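2-oxo-1,2-dihydroquinoline 8-monooxygenase, oxygenase component (Pseudomonas putida, PDB 1Z02) probably hydroxylates 2-oxo-1,2-dihydroquinoline at carbon 8, as the oxygenase component of a Rieske-type monooxygenase with a [2Fe-2S] cluster and a mononuclear iron. Local coordinates at residues D168-H182 and R293-E305. Numbering follows the deposited sequence.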
ATOM      1  N   ASP A 168      15.432 -27.043 -19.571  1.00 14.81           N
ATOM      2  CA  ASP A 168      14.347 -26.194 -19.078  1.00 13.20           C
ATOM      3  C   ASP A 168      13.638 -25.476 -20.227  1.00 15.53           C
ATOM      4  O   ASP A 168      13.064 -24.395 -20.045  1.00 15.12           O
ATOM      5  CB  ASP A 168      14.882 -25.164 -18.075  1.00 14.32           C
ATOM      6  CG  ASP A 168      15.182 -25.770 -16.715  1.00 13.65           C
ATOM      7  OD1 ASP A 168      15.672 -25.040 -15.825  1.00 16.90           O
ATOM      8  OD2 ASP A 168      14.924 -26.980 -16.529  1.00 13.74           O
ATOM      9  N   LEU A 169      13.696 -26.078 -21.413  1.00 13.78           N
ATOM     10  CA  LEU A 169      13.056 -25.524 -22.602  1.00 14.84           C
ATOM     11  C   LEU A 169      12.113 -26.592 -23.144  1.00 13.69           C
ATOM     12  O   LEU A 169      12.347 -27.784 -22.944  1.00 13.85           O
ATOM     13  CB  LEU A 169      14.122 -25.160 -23.636  1.00 14.94           C
ATOM     14  CG  LEU A 169      14.249 -23.680 -24.027  1.00 18.15           C
ATOM     15  CD1 LEU A 169      14.059 -22.790 -22.868  1.00 15.90           C
ATOM     16  CD2 LEU A 169      15.551 -23.429 -24.700  1.00 16.78           C
ATOM     17  N   PRO A 170      11.031 -26.188 -23.828  1.00 12.69           N
ATOM     18  CA  PRO A 170      10.078 -27.168 -24.374  1.00 12.50           C
ATOM     19  C   PRO A 170      10.715 -28.266 -25.231  1.00 13.80           C
ATOM     20  O   PRO A 170      11.855 -28.122 -25.686  1.00 14.41           O
ATOM     21  CB  PRO A 170       9.113 -26.301 -25.180  1.00 11.72           C
ATOM     22  CG  PRO A 170       9.110 -25.009 -24.400  1.00  9.56           C
ATOM     23  CD  PRO A 170      10.581 -24.809 -24.088  1.00 11.38           C
ATOM     24  N   PHE A 171       9.968 -29.351 -25.439  1.00 14.25           N
ATOM     25  CA  PHE A 171      10.427 -30.486 -26.245  1.00 16.74           C
ATOM     26  C   PHE A 171      10.733 -30.004 -27.657  1.00 17.09           C
ATOM     27  O   PHE A 171       9.998 -29.186 -28.200  1.00 16.53           O
ATOM     28  CB  PHE A 171       9.350 -31.577 -26.309  1.00 17.38           C
ATOM     29  CG  PHE A 171       8.815 -31.983 -24.965  1.00 18.58           C
ATOM     30  CD1 PHE A 171       7.579 -31.518 -24.525  1.00 17.86           C
ATOM     31  CD2 PHE A 171       9.557 -32.815 -24.128  1.00 18.44           C
ATOM     32  CE1 PHE A 171       7.087 -31.868 -23.270  1.00 16.87           C
ATOM     33  CE2 PHE A 171       9.074 -33.171 -22.867  1.00 16.69           C
ATOM     34  CZ  PHE A 171       7.836 -32.696 -22.440  1.00 18.54           C
ATOM     35  N   ARG A 172      11.812 -30.515 -28.250  1.00 18.46           N
ATOM     36  CA  ARG A 172      12.217 -30.108 -29.595  1.00 19.25           C
ATOM     37  C   ARG A 172      11.771 -31.077 -30.680  1.00 20.46           C
ATOM     38  O   ARG A 172      11.703 -32.282 -30.448  1.00 20.23           O
ATOM     39  CB  ARG A 172      13.742 -29.958 -29.672  1.00 18.15           C
ATOM     40  CG  ARG A 172      14.319 -29.014 -28.639  1.00 18.12           C
ATOM     41  CD  ARG A 172      15.832 -28.938 -28.718  1.00 19.58           C
ATOM     42  NE  ARG A 172      16.300 -28.346 -29.968  1.00 17.78           N
ATOM     43  CZ  ARG A 172      17.565 -28.014 -30.209  1.00 20.63           C
ATOM     44  NH1 ARG A 172      17.903 -27.480 -31.378  1.00 19.36           N
ATOM     45  NH2 ARG A 172      18.496 -28.209 -29.279  1.00 18.87           N
ATOM     46  N   PHE A 173      11.469 -30.526 -31.854  1.00 21.24           N
ATOM     47  CA  PHE A 173      11.064 -31.291 -33.035  1.00 22.50           C
ATOM     48  C   PHE A 173      11.994 -30.849 -34.164  1.00 24.41           C
ATOM     49  O   PHE A 173      12.466 -29.712 -34.167  1.00 22.82           O
ATOM     50  CB  PHE A 173       9.616 -30.990 -33.430  1.00 21.85           C
ATOM     51  CG  PHE A 173       8.610 -31.407 -32.399  1.00 21.63           C
ATOM     52  CD1 PHE A 173       8.229 -30.534 -31.381  1.00 22.35           C
ATOM     53  CD2 PHE A 173       8.061 -32.684 -32.424  1.00 22.15           C
ATOM     54  CE1 PHE A 173       7.325 -30.933 -30.404  1.00 20.89           C
ATOM     55  CE2 PHE A 173       7.155 -33.090 -31.449  1.00 22.01           C
ATOM     56  CZ  PHE A 173       6.787 -32.213 -30.440  1.00 22.72           C
ATOM     57  N   PRO A 174      12.248 -31.722 -35.151  1.00 27.15           N
ATOM     58  CA  PRO A 174      11.741 -33.087 -35.310  1.00 30.10           C
ATOM     59  C   PRO A 174      12.329 -34.134 -34.361  1.00 32.36           C
ATOM     60  O   PRO A 174      11.879 -35.280 -34.352  1.00 33.39           O
ATOM     61  CB  PRO A 174      12.063 -33.389 -36.769  1.00 28.94           C
ATOM     62  CG  PRO A 174      13.368 -32.709 -36.940  1.00 28.19           C
ATOM     63  CD  PRO A 174      13.144 -31.374 -36.270  1.00 28.02           C
ATOM     64  N   GLU A 175      13.323 -33.749 -33.566  1.00 35.52           N
ATOM     65  CA  GLU A 175      13.949 -34.684 -32.634  1.00 38.29           C
ATOM     66  C   GLU A 175      12.950 -35.598 -31.923  1.00 38.68           C
ATOM     67  O   GLU A 175      13.162 -36.800 -31.806  1.00 39.21           O
ATOM     68  CB  GLU A 175      14.779 -33.921 -31.594  1.00 41.93           C
ATOM     69  CG  GLU A 175      15.298 -34.801 -30.469  1.00 46.19           C
ATOM     70  CD  GLU A 175      16.024 -34.020 -29.397  1.00 49.46           C
ATOM     71  OE1 GLU A 175      16.379 -34.621 -28.363  1.00 52.90           O
ATOM     72  OE2 GLU A 175      16.242 -32.806 -29.586  1.00 52.00           O
ATOM     73  N   ARG A 176      11.838 -35.033 -31.485  1.00 38.59           N
ATOM     74  CA  ARG A 176      10.853 -35.815 -30.762  1.00 39.96           C
ATOM     75  C   ARG A 176       9.570 -36.086 -31.563  1.00 37.89           C
ATOM     76  O   ARG A 176       8.521 -36.431 -30.998  1.00 36.79           O
ATOM     77  CB  ARG A 176      10.489 -35.093 -29.470  1.00 45.79           C
ATOM     78  CG  ARG A 176      11.644 -34.675 -28.608  1.00 53.14           C
ATOM     79  CD  ARG A 176      11.324 -34.922 -27.176  1.00 60.21           C
ATOM     80  NE  ARG A 176      12.572 -34.863 -26.402  1.00 65.07           N
ATOM     81  CZ  ARG A 176      12.731 -35.421 -25.218  1.00 66.67           C
ATOM     82  NH1 ARG A 176      13.837 -35.213 -24.549  1.00 67.30           N
ATOM     83  NH2 ARG A 176      11.811 -36.235 -24.720  1.00 66.26           N
ATOM     84  N   SER A 177       9.656 -35.921 -32.877  1.00 36.83           N
ATOM     85  CA  SER A 177       8.514 -36.149 -33.750  1.00 36.33           C
ATOM     86  C   SER A 177       7.962 -37.567 -33.627  1.00 35.61           C
ATOM     87  O   SER A 177       6.755 -37.769 -33.744  1.00 36.05           O
ATOM     88  CB  SER A 177       8.906 -35.877 -35.200  1.00 36.30           C
ATOM     89  OG  SER A 177       9.101 -34.491 -35.420  1.00 36.99           O
ATOM     90  N   GLU A 178       8.838 -38.545 -33.398  1.00 35.40           N
ATOM     91  CA  GLU A 178       8.410 -39.940 -33.263  1.00 34.30           C
ATOM     92  C   GLU A 178       7.653 -40.140 -31.952  1.00 33.97           C
ATOM     93  O   GLU A 178       6.595 -40.775 -31.917  1.00 34.12           O
ATOM     94  CB  GLU A 178       9.621 -40.865 -33.317  1.00 34.72           C
ATOM     95  N   GLN A 179       8.207 -39.581 -30.879  1.00 32.95           N
ATOM     96  CA  GLN A 179       7.611 -39.671 -29.547  1.00 31.75           C
ATOM     97  C   GLN A 179       6.268 -38.939 -29.478  1.00 30.48           C
ATOM     98  O   GLN A 179       5.329 -39.422 -28.846  1.00 30.51           O
ATOM     99  CB  GLN A 179       8.570 -39.085 -28.503  1.00 32.07           C
ATOM    100  CG  GLN A 179       8.068 -39.193 -27.070  1.00 33.34           C
ATOM    101  CD  GLN A 179       9.060 -38.651 -26.053  1.00 33.89           C
ATOM    102  OE1 GLN A 179       8.826 -38.718 -24.847  1.00 35.50           O
ATOM    103  NE2 GLN A 179      10.171 -38.111 -26.538  1.00 34.13           N
ATOM    104  N   PHE A 180       6.183 -37.778 -30.122  1.00 29.65           N
ATOM    105  CA  PHE A 180       4.945 -37.003 -30.134  1.00 29.05           C
ATOM    106  C   PHE A 180       4.545 -36.740 -31.580  1.00 30.16           C
ATOM    107  O   PHE A 180       4.733 -35.640 -32.098  1.00 29.47           O
ATOM    108  CB  PHE A 180       5.138 -35.673 -29.405  1.00 27.56           C
ATOM    109  CG  PHE A 180       5.730 -35.815 -28.031  1.00 26.37           C
ATOM    110  CD1 PHE A 180       7.002 -35.313 -27.754  1.00 26.27           C
ATOM    111  CD2 PHE A 180       5.015 -36.435 -27.010  1.00 26.37           C
ATOM    112  CE1 PHE A 180       7.555 -35.431 -26.483  1.00 25.32           C
ATOM    113  CE2 PHE A 180       5.556 -36.558 -25.734  1.00 26.45           C
ATOM    114  CZ  PHE A 180       6.830 -36.052 -25.469  1.00 26.40           C
ATOM    115  N   PRO A 181       3.984 -37.755 -32.252  1.00 31.53           N
ATOM    116  CA  PRO A 181       3.554 -37.645 -33.649  1.00 32.36           C
ATOM    117  C   PRO A 181       2.652 -36.443 -33.935  1.00 32.46           C
ATOM    118  O   PRO A 181       1.729 -36.150 -33.173  1.00 32.15           O
ATOM    119  CB  PRO A 181       2.848 -38.977 -33.889  1.00 33.74           C
ATOM    120  CG  PRO A 181       3.623 -39.920 -33.011  1.00 32.97           C
ATOM    121  CD  PRO A 181       3.735 -39.113 -31.737  1.00 31.73           C
ATOM    122  N   HIS A 182       2.931 -35.756 -35.041  1.00 32.94           N
ATOM    123  CA  HIS A 182       2.156 -34.590 -35.448  1.00 34.07           C
ATOM    124  C   HIS A 182       1.945 -34.583 -36.966  1.00 35.96           C
ATOM    125  O   HIS A 182       2.557 -33.799 -37.696  1.00 35.61           O
ATOM    126  CB  HIS A 182       2.865 -33.311 -34.990  1.00 31.55           C
ATOM    127  CG  HIS A 182       4.300 -33.226 -35.412  1.00 29.03           C
ATOM    128  ND1 HIS A 182       4.697 -32.625 -36.585  1.00 28.27           N
ATOM    129  CD2 HIS A 182       5.430 -33.685 -34.823  1.00 27.74           C
ATOM    130  CE1 HIS A 182       6.010 -32.716 -36.703  1.00 27.96           C
ATOM    131  NE2 HIS A 182       6.478 -33.356 -35.648  1.00 28.07           N
ATOM    132  N   ARG A 293      -1.123 -27.566 -30.863  1.00 18.44           N
ATOM    133  CA  ARG A 293      -0.926 -28.452 -29.722  1.00 17.88           C
ATOM    134  C   ARG A 293      -0.142 -27.738 -28.621  1.00 16.78           C
ATOM    135  O   ARG A 293       0.840 -27.050 -28.888  1.00 16.83           O
ATOM    136  CB  ARG A 293      -0.186 -29.716 -30.172  1.00 16.77           C
ATOM    137  CG  ARG A 293      -0.077 -30.788 -29.111  1.00 17.36           C
ATOM    138  CD  ARG A 293       0.337 -32.111 -29.727  1.00 16.55           C
ATOM    139  NE  ARG A 293       1.673 -32.064 -30.310  1.00 16.81           N
ATOM    140  CZ  ARG A 293       2.243 -33.086 -30.943  1.00 18.73           C
ATOM    141  NH1 ARG A 293       3.468 -32.965 -31.442  1.00 19.59           N
ATOM    142  NH2 ARG A 293       1.585 -34.230 -31.083  1.00 18.05           N
ATOM    143  N   THR A 294      -0.584 -27.905 -27.380  1.00 17.94           N
ATOM    144  CA  THR A 294       0.072 -27.275 -26.245  1.00 16.81           C
ATOM    145  C   THR A 294       0.728 -28.270 -25.301  1.00 16.24           C
ATOM    146  O   THR A 294       0.234 -29.379 -25.086  1.00 15.49           O
ATOM    147  CB  THR A 294      -0.928 -26.441 -25.413  1.00 17.54           C
ATOM    148  OG1 THR A 294      -2.076 -27.244 -25.101  1.00 15.11           O
ATOM    149  CG2 THR A 294      -1.356 -25.214 -26.181  1.00 18.44           C
ATOM    150  N   SER A 295       1.850 -27.849 -24.736  1.00 16.99           N
ATOM    151  CA  SER A 295       2.593 -28.658 -23.782  1.00 15.41           C
ATOM    152  C   SER A 295       3.235 -27.693 -22.790  1.00 14.75           C
ATOM    153  O   SER A 295       3.379 -26.503 -23.078  1.00 14.13           O
ATOM    154  CB  SER A 295       3.672 -29.483 -24.497  1.00 15.28           C
ATOM    155  OG  SER A 295       4.538 -28.667 -25.269  1.00 15.15           O
ATOM    156  N   VAL A 296       3.607 -28.199 -21.619  1.00 13.95           N
ATOM    157  CA  VAL A 296       4.235 -27.365 -20.606  1.00 13.67           C
ATOM    158  C   VAL A 296       5.335 -28.134 -19.873  1.00 13.49           C
ATOM    159  O   VAL A 296       5.169 -29.300 -19.521  1.00 14.91           O
ATOM    160  CB  VAL A 296       3.175 -26.824 -19.591  1.00 13.05           C
ATOM    161  CG1 VAL A 296       2.485 -27.981 -18.892  1.00 15.61           C
ATOM    162  CG2 VAL A 296       3.843 -25.880 -18.571  1.00  8.87           C
ATOM    163  N   VAL A 297       6.467 -27.473 -19.667  1.00 14.40           N
ATOM    164  CA  VAL A 297       7.601 -28.075 -18.984  1.00 13.77           C
ATOM    165  C   VAL A 297       8.113 -27.153 -17.879  1.00 13.54           C
ATOM    166  O   VAL A 297       7.878 -25.937 -17.912  1.00 10.73           O
ATOM    167  CB  VAL A 297       8.773 -28.341 -19.970  1.00 15.94           C
ATOM    168  CG1 VAL A 297       8.344 -29.319 -21.048  1.00 14.15           C
ATOM    169  CG2 VAL A 297       9.238 -27.027 -20.604  1.00 15.82           C
ATOM    170  N   LEU A 298       8.813 -27.726 -16.900  1.00 13.14           N
ATOM    171  CA  LEU A 298       9.378 -26.925 -15.820  1.00 11.70           C
ATOM    172  C   LEU A 298      10.412 -25.980 -16.449  1.00 12.03           C
ATOM    173  O   LEU A 298      11.058 -26.330 -17.425  1.00  9.74           O
ATOM    174  CB  LEU A 298      10.075 -27.828 -14.784  1.00 11.12           C
ATOM    175  CG  LEU A 298       9.182 -28.490 -13.725  1.00 11.38           C
ATOM    176  CD1 LEU A 298       9.934 -29.603 -12.997  1.00 10.82           C
ATOM    177  CD2 LEU A 298       8.720 -27.437 -12.746  1.00 11.21           C
ATOM    178  N   PRO A 299      10.574 -24.765 -15.896  1.00  9.74           N
ATOM    179  CA  PRO A 299       9.933 -24.195 -14.704  1.00 10.00           C
ATOM    180  C   PRO A 299       8.522 -23.648 -14.921  1.00  9.71           C
ATOM    181  O   PRO A 299       7.950 -23.029 -14.021  1.00  9.98           O
ATOM    182  CB  PRO A 299      10.902 -23.093 -14.293  1.00  8.95           C
ATOM    183  CG  PRO A 299      11.356 -22.562 -15.602  1.00 10.74           C
ATOM    184  CD  PRO A 299      11.607 -23.846 -16.413  1.00  9.52           C
ATOM    185  N   GLY A 300       7.972 -23.894 -16.104  1.00  9.54           N
ATOM    186  CA  GLY A 300       6.640 -23.416 -16.436  1.00  8.57           C
ATOM    187  C   GLY A 300       6.687 -22.711 -17.777  1.00  9.61           C
ATOM    188  O   GLY A 300       6.396 -21.514 -17.880  1.00  8.44           O
ATOM    189  N   VAL A 301       7.066 -23.460 -18.810  1.00  8.84           N
ATOM    190  CA  VAL A 301       7.187 -22.910 -20.159  1.00  9.98           C
ATOM    191  C   VAL A 301       6.189 -23.536 -21.125  1.00 11.41           C
ATOM    192  O   VAL A 301       6.154 -24.752 -21.291  1.00 10.71           O
ATOM    193  CB  VAL A 301       8.615 -23.122 -20.726  1.00  9.50           C
ATOM    194  CG1 VAL A 301       8.835 -22.210 -21.914  1.00  7.91           C
ATOM    195  CG2 VAL A 301       9.649 -22.867 -19.652  1.00 11.17           C
ATOM    196  N   LEU A 302       5.380 -22.687 -21.752  1.00 12.31           N
ATOM    197  CA  LEU A 302       4.363 -23.132 -22.696  1.00 12.33           C
ATOM    198  C   LEU A 302       4.844 -23.169 -24.139  1.00 13.04           C
ATOM    199  O   LEU A 302       5.646 -22.340 -24.556  1.00 14.38           O
ATOM    200  CB  LEU A 302       3.143 -22.217 -22.607  1.00 11.88           C
ATOM    201  CG  LEU A 302       2.023 -22.498 -23.619  1.00 13.11           C
ATOM    202  CD1 LEU A 302       1.230 -23.711 -23.156  1.00 11.59           C
ATOM    203  CD2 LEU A 302       1.107 -21.283 -23.732  1.00 12.22           C
ATOM    204  N   MET A 303       4.370 -24.166 -24.882  1.00 13.95           N
ATOM    205  CA  MET A 303       4.684 -24.294 -26.297  1.00 14.23           C
ATOM    206  C   MET A 303       3.379 -24.542 -27.023  1.00 15.33           C
ATOM    207  O   MET A 303       2.637 -25.456 -26.671  1.00 15.17           O
ATOM    208  CB  MET A 303       5.634 -25.460 -26.583  1.00 16.07           C
ATOM    209  CG  MET A 303       5.720 -25.783 -28.082  1.00 16.57           C
ATOM    210  SD  MET A 303       7.120 -26.812 -28.604  1.00 17.99           S
ATOM    211  CE  MET A 303       6.659 -28.407 -27.911  1.00 18.99           C
ATOM    212  N   VAL A 304       3.098 -23.714 -28.023  1.00 14.22           N
ATOM    213  CA  VAL A 304       1.889 -23.861 -28.816  1.00 13.08           C
ATOM    214  C   VAL A 304       2.326 -24.106 -30.257  1.00 14.40           C
ATOM    215  O   VAL A 304       2.562 -23.159 -31.009  1.00 13.42           O
ATOM    216  CB  VAL A 304       1.020 -22.591 -28.782  1.00 14.92           C
ATOM    217  CG1 VAL A 304      -0.367 -22.914 -29.300  1.00 12.22           C
ATOM    218  CG2 VAL A 304       0.944 -22.033 -27.370  1.00 11.36           C
ATOM    219  N   GLU A 305       2.444 -25.382 -30.624  1.00 15.01           N
ATOM    220  CA  GLU A 305       2.854 -25.776 -31.969  1.00 15.53           C
ATOM    221  C   GLU A 305       1.841 -25.325 -33.011  1.00 14.48           C
ATOM    222  O   GLU A 305       0.640 -25.301 -32.751  1.00 14.37           O
ATOM    223  CB  GLU A 305       3.004 -27.303 -32.051  1.00 16.79           C
ATOM    224  CG  GLU A 305       3.957 -27.876 -31.030  1.00 17.15           C
ATOM    225  CD  GLU A 305       3.922 -29.386 -30.972  1.00 19.67           C
ATOM    226  OE1 GLU A 305       3.778 -29.932 -29.853  1.00 19.25           O
ATOM    227  OE2 GLU A 305       4.046 -30.022 -32.040  1.00 19.46           O
TER
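R293 reaches F180 and P181 with CG anti to the backbone N (chi1 -173°) and a bend at chi3, while M303 bends its methyl back toward F171 and F173. The guanidinium illustrates how one cation can tie a loop to a sheet: NH1 donates to F180 O (3.0 Å) and NH2 to P181 O (2.8 Å), both nitrogens standing above the carbonyl planes. In a side-on salt bridge, NE meets E305 OE1 (3.0 Å) from above the carboxylate plane and NH1 takes the syn lone pair of OE2, which also accepts a hydrogen bond from W185 NE1. Shortening R293 to an alanine is likely to leave both carbonyls without these donors and the buried E305 carboxylate without its countercharge. E305 OE2 lies over one F173 face, and M303 CE meets the ring edge, 3.6 Å from CE1. V297 CG1 makes a CH-pi contact over the F171 face, and P170 CG packs on V301 CG1. The hairpin, its classic beta bulge setting G300 and V301 opposite V297, belongs to the Bet v 1-like catalytic domain; L302 points away from the loop, its side chain about 8 Å from the bound iron, and strands 261-264 and 313-320 flank the pair.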